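PDB 3U52: phenol hydroxylase component phL, which probably serves as the beta subunit of a multicomponent bacterial phenol hydroxylase, pairing with the larger subunit that in this enzyme family carries the diiron centre. Local coordinates for residues E34-I39 / V149-I154; G142-T147 / D209-L214; M173-G176 / A180-D183; T97-C102 / L167-L172; Y231-Q236 / R314-A319. One frame throughout, in Å; residues are numbered along the deposited sequence.

Interaction 1: E34-I39 / V149-I154; sequences EASYDI and VSQMHI
Ser-36, at the end of helix 31-36, meets Gln-151 of helix 147-175 through the ends of their side chains. The backbones stay well apart, with 8.1 Å between Ser-36 CA and Gln-151 CA, so the glutamine does most of the reaching. Its CB points toward segment 34-39, with CG lodged between the backbone N and the carbonyl carbon (chi1 80°). Beyond CG the chain is extended, which carries the carboxamide across the gap. The serine CB leaves its helix at an angle to this approach. With OG set beside its own backbone N (chi1 -57°), the hydroxyl is hydrogen-bonded to Tyr-32 O, one turn earlier, and also faces the amide: Ser-36 OG lies 2.7 Å from the Gln-151 atom modelled as OE1.

On helix 147-175 itself, His-153 ND1 donates to Val-149 O at 2.8 Å, the acceptor lying near the imidazole plane while the N-H arrives from above the carbonyl plane. Thr-215 holds the other ring nitrogen, and Trp-263 meets the ring edge-to-face. The chain of another protein packs on Ala-35 and Gln-151. With only 67 Å² buried between the segments, both sides summed, the short N-terminal helix is joined here to the long one by a narrow, buried polar contact, with hardly any apolar packing.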
# COMPACT_ATOMS: atom_id res chain seq x y z
N GLU D 34 14.32 9.37 -11.37
CA GLU D 34 14.88 8.02 -11.40
C GLU D 34 14.30 7.12 -12.51
O GLU D 34 14.95 6.17 -12.96
CB GLU D 34 14.79 7.33 -10.01
CG GLU D 34 15.63 8.10 -9.01
CD GLU D 34 15.89 7.41 -7.66
OE1 GLU D 34 15.08 6.60 -7.20
OE2 GLU D 34 16.93 7.76 -7.02
N ALA D 35 13.09 7.45 -12.92
CA ALA D 35 12.38 6.61 -13.86
C ALA D 35 12.63 6.99 -15.29
O ALA D 35 12.33 6.18 -16.17
CB ALA D 35 10.86 6.64 -13.58
N SER D 36 13.14 8.20 -15.52
CA SER D 36 13.01 8.82 -16.81
C SER D 36 14.31 9.26 -17.52
O SER D 36 14.24 9.67 -18.69
CB SER D 36 12.03 9.98 -16.73
OG SER D 36 10.78 9.52 -16.24
N TYR D 37 15.44 9.24 -16.82
CA TYR D 37 16.67 9.85 -17.33
C TYR D 37 17.76 8.82 -17.44
O TYR D 37 18.08 8.17 -16.46
CB TYR D 37 17.15 10.98 -16.40
CG TYR D 37 16.29 12.23 -16.49
CD1 TYR D 37 15.18 12.38 -15.64
CD2 TYR D 37 16.56 13.22 -17.43
CE1 TYR D 37 14.37 13.49 -15.72
CE2 TYR D 37 15.75 14.36 -17.52
CZ TYR D 37 14.68 14.47 -16.67
OH TYR D 37 13.89 15.56 -16.74
N ASP D 38 18.35 8.68 -18.65
CA ASP D 38 19.59 7.87 -18.88
C ASP D 38 19.45 6.39 -18.55
O ASP D 38 20.39 5.75 -18.20
CB ASP D 38 20.75 8.44 -18.07
CG ASP D 38 20.96 9.90 -18.35
OD1 ASP D 38 21.00 10.24 -19.55
OD2 ASP D 38 21.04 10.71 -17.40
N ILE D 39 18.25 5.86 -18.68
CA ILE D 39 17.99 4.51 -18.31
C ILE D 39 18.10 3.59 -19.56
O ILE D 39 18.29 2.38 -19.46
CB ILE D 39 16.62 4.57 -17.64
CG1 ILE D 39 16.68 3.99 -16.25
CG2 ILE D 39 15.49 4.21 -18.51
CD1 ILE D 39 16.91 5.08 -15.29
N VAL D 149 11.36 11.46 -23.81
CA VAL D 149 10.59 11.70 -25.04
C VAL D 149 9.78 10.47 -25.43
O VAL D 149 8.60 10.58 -25.70
CB VAL D 149 11.54 12.13 -26.18
CG1 VAL D 149 10.77 12.24 -27.50
CG2 VAL D 149 12.26 13.45 -25.78
N SER D 150 10.39 9.28 -25.44
CA SER D 150 9.61 8.09 -25.85
C SER D 150 8.44 7.76 -24.87
O SER D 150 7.36 7.33 -25.30
CB SER D 150 10.54 6.89 -26.05
OG SER D 150 11.21 6.61 -24.81
N GLN D 151 8.63 7.98 -23.57
CA GLN D 151 7.51 7.66 -22.67
C GLN D 151 6.34 8.61 -22.93
O GLN D 151 5.22 8.20 -22.86
CB GLN D 151 7.91 7.60 -21.20
CG GLN D 151 8.05 8.91 -20.51
CD GLN D 151 8.40 8.74 -19.01
OE1 GLN D 151 9.24 9.47 -18.45
NE2 GLN D 151 7.73 7.81 -18.36
N MET D 152 6.58 9.87 -23.26
CA MET D 152 5.45 10.80 -23.48
C MET D 152 4.67 10.38 -24.70
O MET D 152 3.47 10.53 -24.78
CB MET D 152 5.98 12.22 -23.66
CG MET D 152 6.56 12.83 -22.37
SD MET D 152 6.81 14.64 -22.56
CE MET D 152 8.09 14.82 -23.79
N HIS D 153 5.37 9.81 -25.68
CA HIS D 153 4.68 9.28 -26.87
C HIS D 153 3.92 7.94 -26.70
O HIS D 153 2.84 7.79 -27.27
CB HIS D 153 5.65 9.26 -28.06
CG HIS D 153 6.03 10.62 -28.50
ND1 HIS D 153 7.09 11.31 -27.96
CD2 HIS D 153 5.46 11.46 -29.40
CE1 HIS D 153 7.17 12.50 -28.52
NE2 HIS D 153 6.20 12.61 -29.40
N ILE D 154 4.43 6.99 -25.91
CA ILE D 154 3.63 5.80 -25.66
C ILE D 154 2.37 6.16 -24.83
O ILE D 154 1.30 5.64 -25.12
CB ILE D 154 4.41 4.60 -25.02
CG1 ILE D 154 3.54 3.34 -25.06
CG2 ILE D 154 4.76 4.87 -23.55
CD1 ILE D 154 3.82 2.36 -26.16

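Interaction 2: G142-T147 / D209-L214; sequences GDATAT and DDWFEL
Ala-144 and Asp-143 lie over one face of the Trp-211 indole. The methyl of Ala-144 makes a CH-pi contact with the six-membered ring, CB standing 3.9 Å from its centroid and only 9° off the normal. Ala-144 CA rests over the same face nearer the ring junction, 3.8 Å from Trp-211 CE2, and Asp-143 CB approaches the pyrrole end at 3.7 Å from Trp-211 CD1. The indole is placed there by a chi1 of 67°, with CG between the backbone N and the carbonyl carbon.

A water bridges the indole to the backbone and probably helps to fix its rotation: Trp-211 NE1 donates to it at 2.7 Å, and it donates in turn to Asp-143 O at 2.9 Å. A second water sits between Asp-143 OD2 and Asp-209 O, and Lys-139 makes a salt bridge with the same carboxylate oxygen.

The contact joins two helix ends. Helix 126-143 stops at Asp-143, and Ala-144 is the first residue to leave it; helix 211-240 starts at Trp-211, with Asp-210 as its N-cap. Asp-210 OD1 accepts from Glu-213 N at 3.1 Å, the N-H arriving from above the carboxylate plane.

Further out, the opposite face of the indole is met by Phe-212 CB, and the ring of Trp-70 also meets the indole, the planes at about 45°. Thr-63 and the backbone N of Ala-64 bind the carboxylate of Asp-210, tying the cap to their loop. A bound buffer molecule, probably picked up during crystallisation, lies about 5 Å from the side chain of Asp-143.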
# COMPACT_ATOMS: atom_id res chain seq x y z
N GLY D 142 9.07 4.17 -30.47
CA GLY D 142 10.08 3.22 -30.88
C GLY D 142 11.33 3.87 -31.46
O GLY D 142 12.39 3.24 -31.47
N ASP D 143 11.20 5.10 -31.98
CA ASP D 143 12.32 5.80 -32.69
C ASP D 143 13.09 6.85 -31.90
O ASP D 143 14.27 7.04 -32.17
CB ASP D 143 11.82 6.49 -33.97
CG ASP D 143 11.58 5.49 -35.11
OD1 ASP D 143 11.81 4.29 -34.92
OD2 ASP D 143 11.17 5.92 -36.20
N ALA D 144 12.40 7.52 -30.96
CA ALA D 144 13.01 8.55 -30.14
C ALA D 144 14.02 7.92 -29.17
O ALA D 144 13.76 6.86 -28.63
CB ALA D 144 11.90 9.29 -29.32
N THR D 145 15.17 8.56 -28.93
CA THR D 145 16.21 7.94 -28.11
C THR D 145 16.03 8.20 -26.58
O THR D 145 16.25 7.31 -25.76
CB THR D 145 17.66 8.31 -28.58
OG1 THR D 145 17.75 9.73 -28.70
CG2 THR D 145 17.95 7.68 -29.93
N ALA D 146 15.61 9.39 -26.20
CA ALA D 146 15.53 9.75 -24.78
C ALA D 146 14.27 9.13 -24.16
O ALA D 146 13.18 9.19 -24.75
CB ALA D 146 15.50 11.24 -24.65
N THR D 147 14.41 8.53 -22.99
CA THR D 147 13.25 7.98 -22.23
C THR D 147 12.19 9.04 -21.95
O THR D 147 11.02 8.73 -22.05
CB THR D 147 13.67 7.25 -20.94
OG1 THR D 147 14.42 6.11 -21.35
CG2 THR D 147 12.45 6.78 -20.12
N ASP D 209 8.86 9.33 -42.39
CA ASP D 209 10.04 8.68 -41.79
C ASP D 209 10.60 9.40 -40.56
O ASP D 209 11.08 8.75 -39.62
CB ASP D 209 11.22 8.62 -42.80
CG ASP D 209 11.03 7.58 -43.91
OD1 ASP D 209 10.47 6.48 -43.64
OD2 ASP D 209 11.47 7.86 -45.05
N ASP D 210 10.66 10.72 -40.60
CA ASP D 210 11.32 11.53 -39.57
C ASP D 210 10.39 11.60 -38.37
O ASP D 210 9.25 12.12 -38.50
CB ASP D 210 11.58 12.95 -40.10
CG ASP D 210 12.44 13.78 -39.16
OD1 ASP D 210 12.09 13.89 -37.96
OD2 ASP D 210 13.50 14.31 -39.59
N TRP D 211 10.83 11.13 -37.21
CA TRP D 211 9.87 11.01 -36.10
C TRP D 211 9.49 12.38 -35.54
O TRP D 211 8.34 12.60 -35.09
CB TRP D 211 10.34 10.04 -35.03
CG TRP D 211 11.57 10.44 -34.23
CD1 TRP D 211 12.84 10.01 -34.43
CD2 TRP D 211 11.63 11.33 -33.10
NE1 TRP D 211 13.70 10.58 -33.51
CE2 TRP D 211 12.98 11.39 -32.68
CE3 TRP D 211 10.67 12.08 -32.40
CZ2 TRP D 211 13.41 12.14 -31.55
CZ3 TRP D 211 11.10 12.84 -31.27
CH2 TRP D 211 12.46 12.87 -30.89
N PHE D 212 10.42 13.32 -35.53
CA PHE D 212 10.03 14.65 -35.06
C PHE D 212 9.08 15.37 -36.02
O PHE D 212 8.10 15.97 -35.57
CB PHE D 212 11.20 15.55 -34.64
CG PHE D 212 10.76 16.60 -33.66
CD1 PHE D 212 10.86 16.35 -32.29
CD2 PHE D 212 10.14 17.80 -34.09
CE1 PHE D 212 10.42 17.31 -31.34
CE2 PHE D 212 9.68 18.76 -33.17
CZ PHE D 212 9.84 18.53 -31.77
N GLU D 213 9.34 15.24 -37.32
CA GLU D 213 8.36 15.70 -38.32
C GLU D 213 7.00 15.09 -37.97
O GLU D 213 6.00 15.79 -37.91
CB GLU D 213 8.78 15.31 -39.75
CG GLU D 213 7.86 15.92 -40.83
CD GLU D 213 8.17 15.45 -42.25
OE1 GLU D 213 7.35 15.79 -43.15
OE2 GLU D 213 9.21 14.78 -42.48
N LEU D 214 6.99 13.77 -37.71
CA LEU D 214 5.76 13.08 -37.36
C LEU D 214 5.08 13.59 -36.08
O LEU D 214 3.86 13.81 -36.08
CB LEU D 214 5.98 11.56 -37.25
CG LEU D 214 4.74 10.69 -37.25
CD1 LEU D 214 3.75 10.98 -38.36
CD2 LEU D 214 5.16 9.24 -37.26
O HOH W 1 15.98 9.30 -32.81
O HOH W 2 12.34 8.27 -37.10

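Interaction 3: M173-G176 / A180-D183; sequences MIDG and AALD
Asp-175 holds Ala-181 across a tight helix-loop-helix turn, where helix 147-175 gives way to helix 180-191. The first helix finishes in a Schellman motif at Gly-176, whose phi is positive at 70°. Asp-175 points its CB toward the second helix, and a chi1 of 69° swings the carboxylate over the start of that helix. OD2 accepts from Ala-181 N at 2.9 Å through its anti lone pair, with an N-H...O angle of 153°. Ala-180 N is almost as near to Asp-175 OD2, at 3.1 Å, but its angle is too poor for a bond. The other oxygen, OD1, is hydrogen-bonded to Thr-178 N and weakly to Gly-179 N, so one carboxylate grips both the connecting loop and the following helix. Its negative charge probably interacts favourably with that helix's N-terminal dipole. Replacing Asp-175 by alanine removes both carboxylate oxygens and is likely to leave the N-H groups of Thr-178 and Ala-181 without their mate and the turn less firmly fixed. The methyl of Ala-181 packs against the aspartate stem, with Ala-181 CB 3.7 Å from Asp-175 CB; Ile-174 CG2 approaches the same methyl at 4.4 Å.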
# COMPACT_ATOMS: atom_id res chain seq x y z
N MET D 173 -23.73 2.63 -28.44
CA MET D 173 -24.87 3.07 -27.69
C MET D 173 -26.02 3.30 -28.65
O MET D 173 -27.11 2.86 -28.39
CB MET D 173 -24.56 4.36 -26.93
CG MET D 173 -25.45 4.52 -25.75
SD MET D 173 -25.10 5.97 -24.77
CE MET D 173 -23.39 5.67 -24.31
N ILE D 174 -25.76 3.98 -29.77
CA ILE D 174 -26.78 4.28 -30.77
C ILE D 174 -27.40 3.05 -31.41
O ILE D 174 -28.61 3.06 -31.69
CB ILE D 174 -26.24 5.22 -31.87
CG1 ILE D 174 -26.01 6.61 -31.30
CG2 ILE D 174 -27.18 5.23 -33.09
CD1 ILE D 174 -25.21 7.55 -32.18
N ASP D 175 -26.61 1.99 -31.65
CA ASP D 175 -27.15 0.75 -32.22
C ASP D 175 -27.54 -0.34 -31.23
O ASP D 175 -27.91 -1.46 -31.64
CB ASP D 175 -26.23 0.16 -33.31
CG ASP D 175 -24.90 -0.40 -32.76
OD1 ASP D 175 -24.85 -0.97 -31.64
OD2 ASP D 175 -23.89 -0.30 -33.49
N GLY D 176 -27.42 -0.05 -29.94
CA GLY D 176 -27.80 -1.01 -28.93
C GLY D 176 -26.86 -2.19 -28.85
O GLY D 176 -27.31 -3.31 -28.60
N ALA D 180 -23.88 -2.35 -35.81
CA ALA D 180 -24.46 -1.82 -37.05
C ALA D 180 -24.09 -0.36 -37.29
O ALA D 180 -23.79 -0.02 -38.41
CB ALA D 180 -26.00 -1.98 -37.03
N ALA D 181 -24.08 0.47 -36.25
CA ALA D 181 -23.77 1.89 -36.35
C ALA D 181 -22.30 2.07 -36.64
O ALA D 181 -21.92 3.07 -37.22
CB ALA D 181 -24.16 2.67 -35.08
N LEU D 182 -21.47 1.11 -36.24
CA LEU D 182 -20.04 1.20 -36.52
C LEU D 182 -19.75 0.87 -37.98
O LEU D 182 -18.90 1.50 -38.63
CB LEU D 182 -19.28 0.25 -35.62
CG LEU D 182 -18.47 0.77 -34.44
CD1 LEU D 182 -18.42 2.26 -34.19
CD2 LEU D 182 -18.73 -0.03 -33.21
N ASP D 183 -20.48 -0.11 -38.50
CA ASP D 183 -20.46 -0.43 -39.95
C ASP D 183 -20.83 0.80 -40.79
O ASP D 183 -20.15 1.14 -41.76
CB ASP D 183 -21.42 -1.59 -40.26
CG ASP D 183 -20.99 -2.91 -39.64
OD1 ASP D 183 -19.86 -3.02 -39.09
OD2 ASP D 183 -21.76 -3.90 -39.73

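Interaction 4: T97-C102 / L167-L172; sequences TSFGFC and LSRIAL
Two long helices of this all-helical subunit, 81-105 and 147-175, pack together here through Phe-99, whose ring fits against Arg-169 and Ile-170. Arg-169 makes a cation-pi contact with the ring. Its CZ lies 4.9 Å from the centroid of the Phe-99 ring and 21° off its normal, so the guanidinium sits over the face, though tilted, with its plane turned 45° from that of the ring. The arginine gets there by bending its chain at chi2 and chi3, which folds the charged end back alongside the phenylalanine; Arg-169 NH1 comes within 3.8 Å of Phe-99 CB. Glu-96, on the same helix as Phe-99, forms a salt bridge with Arg-169 NH2, so the guanidinium is held to helix 81-105 by both its charge and its contact with the ring.

The far end of the ring rests against the opposing helix. Phe-99 CE2 lies 3.6 Å from Arg-169 CB, and Ile-170 N lies at the ring edge, near its plane. Tyr-166 also meets the ring, and Met-173 touches it as well. A leucine in place of Phe-99 would probably cost the guanidinium its aromatic partner and leave a gap where the ring rests against Arg-169 CB and Ile-170.

The isoleucine crosses the phenylalanine at about a right angle. Its CG1 stands beside its own backbone N and reaches Phe-99 CZ at 4.0 Å.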
# COMPACT_ATOMS: atom_id res chain seq x y z
N THR D 97 -19.01 6.33 -15.76
CA THR D 97 -20.27 6.70 -15.12
C THR D 97 -21.16 7.54 -16.06
O THR D 97 -22.36 7.34 -16.08
CB THR D 97 -19.93 7.42 -13.80
OG1 THR D 97 -19.69 6.39 -12.83
CG2 THR D 97 -21.05 8.26 -13.33
N SER D 98 -20.56 8.43 -16.85
CA SER D 98 -21.32 9.21 -17.85
C SER D 98 -21.88 8.34 -18.96
O SER D 98 -23.00 8.53 -19.39
CB SER D 98 -20.49 10.34 -18.41
OG SER D 98 -20.16 11.19 -17.35
N PHE D 99 -21.08 7.37 -19.43
CA PHE D 99 -21.57 6.34 -20.38
C PHE D 99 -22.72 5.49 -19.84
O PHE D 99 -23.70 5.25 -20.55
CB PHE D 99 -20.39 5.45 -20.92
CG PHE D 99 -19.71 6.03 -22.11
CD1 PHE D 99 -18.76 7.03 -21.96
CD2 PHE D 99 -20.10 5.64 -23.39
CE1 PHE D 99 -18.17 7.63 -23.07
CE2 PHE D 99 -19.53 6.24 -24.51
CZ PHE D 99 -18.56 7.23 -24.36
N GLY D 100 -22.62 5.03 -18.60
CA GLY D 100 -23.70 4.25 -17.99
C GLY D 100 -25.00 5.05 -17.86
O GLY D 100 -26.06 4.52 -18.11
N PHE D 101 -24.89 6.31 -17.47
CA PHE D 101 -26.01 7.25 -17.36
C PHE D 101 -26.71 7.49 -18.71
O PHE D 101 -27.92 7.48 -18.78
CB PHE D 101 -25.42 8.54 -16.80
CG PHE D 101 -26.40 9.63 -16.53
CD1 PHE D 101 -27.04 9.71 -15.28
CD2 PHE D 101 -26.62 10.63 -17.46
CE1 PHE D 101 -27.91 10.76 -15.00
CE2 PHE D 101 -27.49 11.67 -17.19
CZ PHE D 101 -28.12 11.75 -15.96
N CYS D 102 -25.96 7.70 -19.79
CA CYS D 102 -26.55 7.93 -21.11
C CYS D 102 -27.21 6.64 -21.63
O CYS D 102 -28.29 6.69 -22.20
CB CYS D 102 -25.52 8.46 -22.10
SG CYS D 102 -24.89 10.11 -21.67
N LEU D 167 -15.29 6.89 -28.59
CA LEU D 167 -16.04 7.31 -29.80
C LEU D 167 -16.78 6.10 -30.39
O LEU D 167 -17.97 6.19 -30.74
CB LEU D 167 -15.12 7.99 -30.83
CG LEU D 167 -14.53 9.38 -30.56
CD1 LEU D 167 -13.33 9.66 -31.48
CD2 LEU D 167 -15.59 10.48 -30.65
N SER D 168 -16.10 4.96 -30.49
CA SER D 168 -16.74 3.69 -30.80
C SER D 168 -17.98 3.36 -29.96
O SER D 168 -19.02 2.89 -30.48
CB SER D 168 -15.74 2.56 -30.64
OG SER D 168 -14.66 2.79 -31.51
N ARG D 169 -17.87 3.55 -28.65
CA ARG D 169 -18.97 3.21 -27.76
C ARG D 169 -20.19 4.10 -27.92
O ARG D 169 -21.31 3.67 -27.67
CB ARG D 169 -18.49 3.28 -26.31
CG ARG D 169 -17.69 2.04 -25.94
CD ARG D 169 -18.04 1.75 -24.53
NE ARG D 169 -16.92 2.06 -23.72
CZ ARG D 169 -16.95 2.36 -22.43
NH1 ARG D 169 -18.08 2.50 -21.74
NH2 ARG D 169 -15.78 2.57 -21.86
N ILE D 170 -19.98 5.33 -28.32
CA ILE D 170 -21.11 6.19 -28.66
C ILE D 170 -21.92 5.52 -29.77
O ILE D 170 -23.15 5.45 -29.70
CB ILE D 170 -20.60 7.56 -29.14
CG1 ILE D 170 -19.99 8.33 -27.96
CG2 ILE D 170 -21.73 8.30 -29.85
CD1 ILE D 170 -19.52 9.70 -28.31
N ALA D 171 -21.23 4.99 -30.78
CA ALA D 171 -21.93 4.33 -31.88
C ALA D 171 -22.62 3.09 -31.39
O ALA D 171 -23.77 2.82 -31.79
CB ALA D 171 -20.99 4.02 -32.99
N LEU D 172 -21.95 2.33 -30.51
CA LEU D 172 -22.54 1.14 -29.92
C LEU D 172 -23.75 1.46 -29.07
O LEU D 172 -24.69 0.66 -28.98
CB LEU D 172 -21.50 0.36 -29.10
CG LEU D 172 -20.50 -0.38 -29.99
CD1 LEU D 172 -19.42 -1.09 -29.17
CD2 LEU D 172 -21.21 -1.39 -30.94

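Interaction 5: Y231-Q236 / R314-A319; sequences YDKMDQ and RAELSA. With XE (xenon), chain B.
Lys-233 of helix 211-240 and Glu-316 of helix 307-322 reach toward each other from opposite directions and form a salt bridge, with 3.1 Å between Lys-233 NZ and Glu-316 OE1. The ammonium meets that oxygen on its syn side, 28° out of the carboxylate plane. The glutamate chain is extended beyond CG, whereas the lysine bends at chi3 and again at chi4 (-64°), which brings NZ round to the acceptor. Even the nearest CA atoms, of Lys-233 and Arg-314, are 12.3 Å apart, so the helices do not pack directly here and the two long side chains span the gap. Glu-312 adds a long, weak ion pair to the same ammonium. Asp-235, one turn beyond Tyr-231, forms a salt bridge with Arg-105 of the second subunit.

Like charges also come fairly near: Asp-232 OD2 and Glu-316 OE2 are 5.7 Å apart, a proximity whose cost the nearby ammonium of Lys-233 may reduce.

Van der Waals contact links the aspartate to a bound xenon atom. Asp-232 OD1 lies 3.6 Å from the xenon and Asp-232 OD2 3.8 Å, the gas atom resting against the carboxylate. Tyr-227 and Tyr-257 also belong to the xenon pocket.

Helix 211-240 widens into a pi-type turn at 231-234, and the contact as a whole is a surface salt bridge between two helices, beside a xenon site at that turn.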
# COMPACT_ATOMS: atom_id res chain seq x y z
N TYR D 231 -14.22 19.44 -30.37
CA TYR D 231 -14.71 19.30 -28.99
C TYR D 231 -15.01 20.62 -28.32
O TYR D 231 -15.52 20.62 -27.19
CB TYR D 231 -13.76 18.44 -28.14
CG TYR D 231 -13.57 17.06 -28.74
CD1 TYR D 231 -12.44 16.74 -29.46
CD2 TYR D 231 -14.57 16.12 -28.65
CE1 TYR D 231 -12.29 15.46 -30.05
CE2 TYR D 231 -14.43 14.86 -29.22
CZ TYR D 231 -13.29 14.54 -29.91
OH TYR D 231 -13.21 13.28 -30.47
N ASP D 232 -14.70 21.73 -28.99
CA ASP D 232 -15.16 23.03 -28.58
C ASP D 232 -16.21 23.59 -29.52
O ASP D 232 -17.35 23.80 -29.12
CB ASP D 232 -14.01 24.02 -28.51
CG ASP D 232 -13.25 23.94 -27.19
OD1 ASP D 232 -13.69 23.20 -26.26
OD2 ASP D 232 -12.19 24.62 -27.09
N LYS D 233 -15.81 23.84 -30.77
CA LYS D 233 -16.72 24.52 -31.71
C LYS D 233 -17.88 23.66 -32.19
O LYS D 233 -19.04 24.06 -32.04
CB LYS D 233 -15.93 25.22 -32.83
CG LYS D 233 -15.13 26.34 -32.21
CD LYS D 233 -14.10 26.90 -33.14
CE LYS D 233 -12.86 27.42 -32.41
NZ LYS D 233 -13.13 28.57 -31.51
N MET D 234 -17.60 22.46 -32.71
CA MET D 234 -18.68 21.54 -33.03
C MET D 234 -19.51 21.22 -31.79
O MET D 234 -20.75 21.13 -31.88
CB MET D 234 -18.12 20.27 -33.63
CG MET D 234 -18.98 19.64 -34.67
SD MET D 234 -18.05 18.47 -35.74
CE MET D 234 -16.70 19.55 -36.26
N ASP D 235 -18.86 21.07 -30.63
CA ASP D 235 -19.57 20.74 -29.39
C ASP D 235 -20.68 21.77 -29.05
O ASP D 235 -21.82 21.41 -28.73
CB ASP D 235 -18.57 20.57 -28.23
CG ASP D 235 -19.25 20.20 -26.90
OD1 ASP D 235 -19.71 19.05 -26.77
OD2 ASP D 235 -19.28 21.05 -25.99
N GLN D 236 -20.36 23.04 -29.17
CA GLN D 236 -21.40 24.08 -29.04
C GLN D 236 -22.54 23.91 -30.06
O GLN D 236 -23.71 24.03 -29.72
CB GLN D 236 -20.79 25.47 -29.25
CG GLN D 236 -19.75 25.85 -28.22
CD GLN D 236 -19.27 27.29 -28.37
OE1 GLN D 236 -20.08 28.19 -28.64
NE2 GLN D 236 -17.96 27.51 -28.19
N ARG D 314 -7.60 27.73 -36.58
CA ARG D 314 -6.33 27.99 -37.25
C ARG D 314 -5.62 29.18 -36.63
O ARG D 314 -4.39 29.20 -36.50
CB ARG D 314 -6.55 28.20 -38.75
CG ARG D 314 -5.28 28.14 -39.54
CD ARG D 314 -5.54 28.47 -40.97
NE ARG D 314 -4.49 27.89 -41.81
CZ ARG D 314 -4.56 27.84 -43.13
NH1 ARG D 314 -5.62 28.34 -43.75
NH2 ARG D 314 -3.56 27.29 -43.83
N ALA D 315 -6.41 30.19 -36.25
CA ALA D 315 -5.86 31.40 -35.66
C ALA D 315 -5.31 31.06 -34.29
O ALA D 315 -4.25 31.53 -33.92
CB ALA D 315 -6.94 32.49 -35.55
N GLU D 316 -6.05 30.26 -33.53
CA GLU D 316 -5.58 29.78 -32.22
C GLU D 316 -4.25 28.98 -32.30
O GLU D 316 -3.30 29.27 -31.57
CB GLU D 316 -6.69 29.03 -31.49
CG GLU D 316 -7.94 29.91 -31.19
CD GLU D 316 -9.19 29.10 -30.77
OE1 GLU D 316 -10.33 29.67 -30.75
OE2 GLU D 316 -9.04 27.90 -30.46
N LEU D 317 -4.16 28.03 -33.24
CA LEU D 317 -2.88 27.35 -33.52
C LEU D 317 -1.75 28.32 -33.92
O LEU D 317 -0.60 28.17 -33.50
CB LEU D 317 -3.04 26.26 -34.58
CG LEU D 317 -1.76 25.50 -34.97
CD1 LEU D 317 -1.24 24.74 -33.75
CD2 LEU D 317 -1.99 24.54 -36.17
N SER D 318 -2.08 29.31 -34.75
CA SER D 318 -1.11 30.33 -35.16
C SER D 318 -0.50 31.11 -33.98
O SER D 318 0.73 31.30 -33.93
CB SER D 318 -1.75 31.32 -36.13
OG SER D 318 -0.74 32.02 -36.82
N ALA D 319 -1.37 31.54 -33.06
CA ALA D 319 -0.99 32.26 -31.84
C ALA D 319 -0.09 31.39 -31.01
O ALA D 319 0.93 31.86 -30.49
CB ALA D 319 -2.22 32.64 -31.02
XE XE B . -10.75 21.15 -26.92

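How the interactions relate
From the N terminus, interaction 1 opens at helix 31-36, interaction 4 at helix 81-105 and interaction 2 at the end of helix 126-143. Helix 147-175 then closes interaction 1 near its start and interaction 4 near its end, so interactions 1, 2 and 4 cross one another. Interaction 3 joins the end of that helix to helix 180-191, within the span of interaction 2, which closes at the start of helix 211-240. Interaction 5 follows, tying the later part of that helix to helix 307-322. Interactions 1 and 2 touch, their centres 13 Å apart; interactions 3 and 4 also touch, and both lie across the chain's centre from interaction 2. Leu-167 of interaction 4 packs on Tyr-231 of interaction 5.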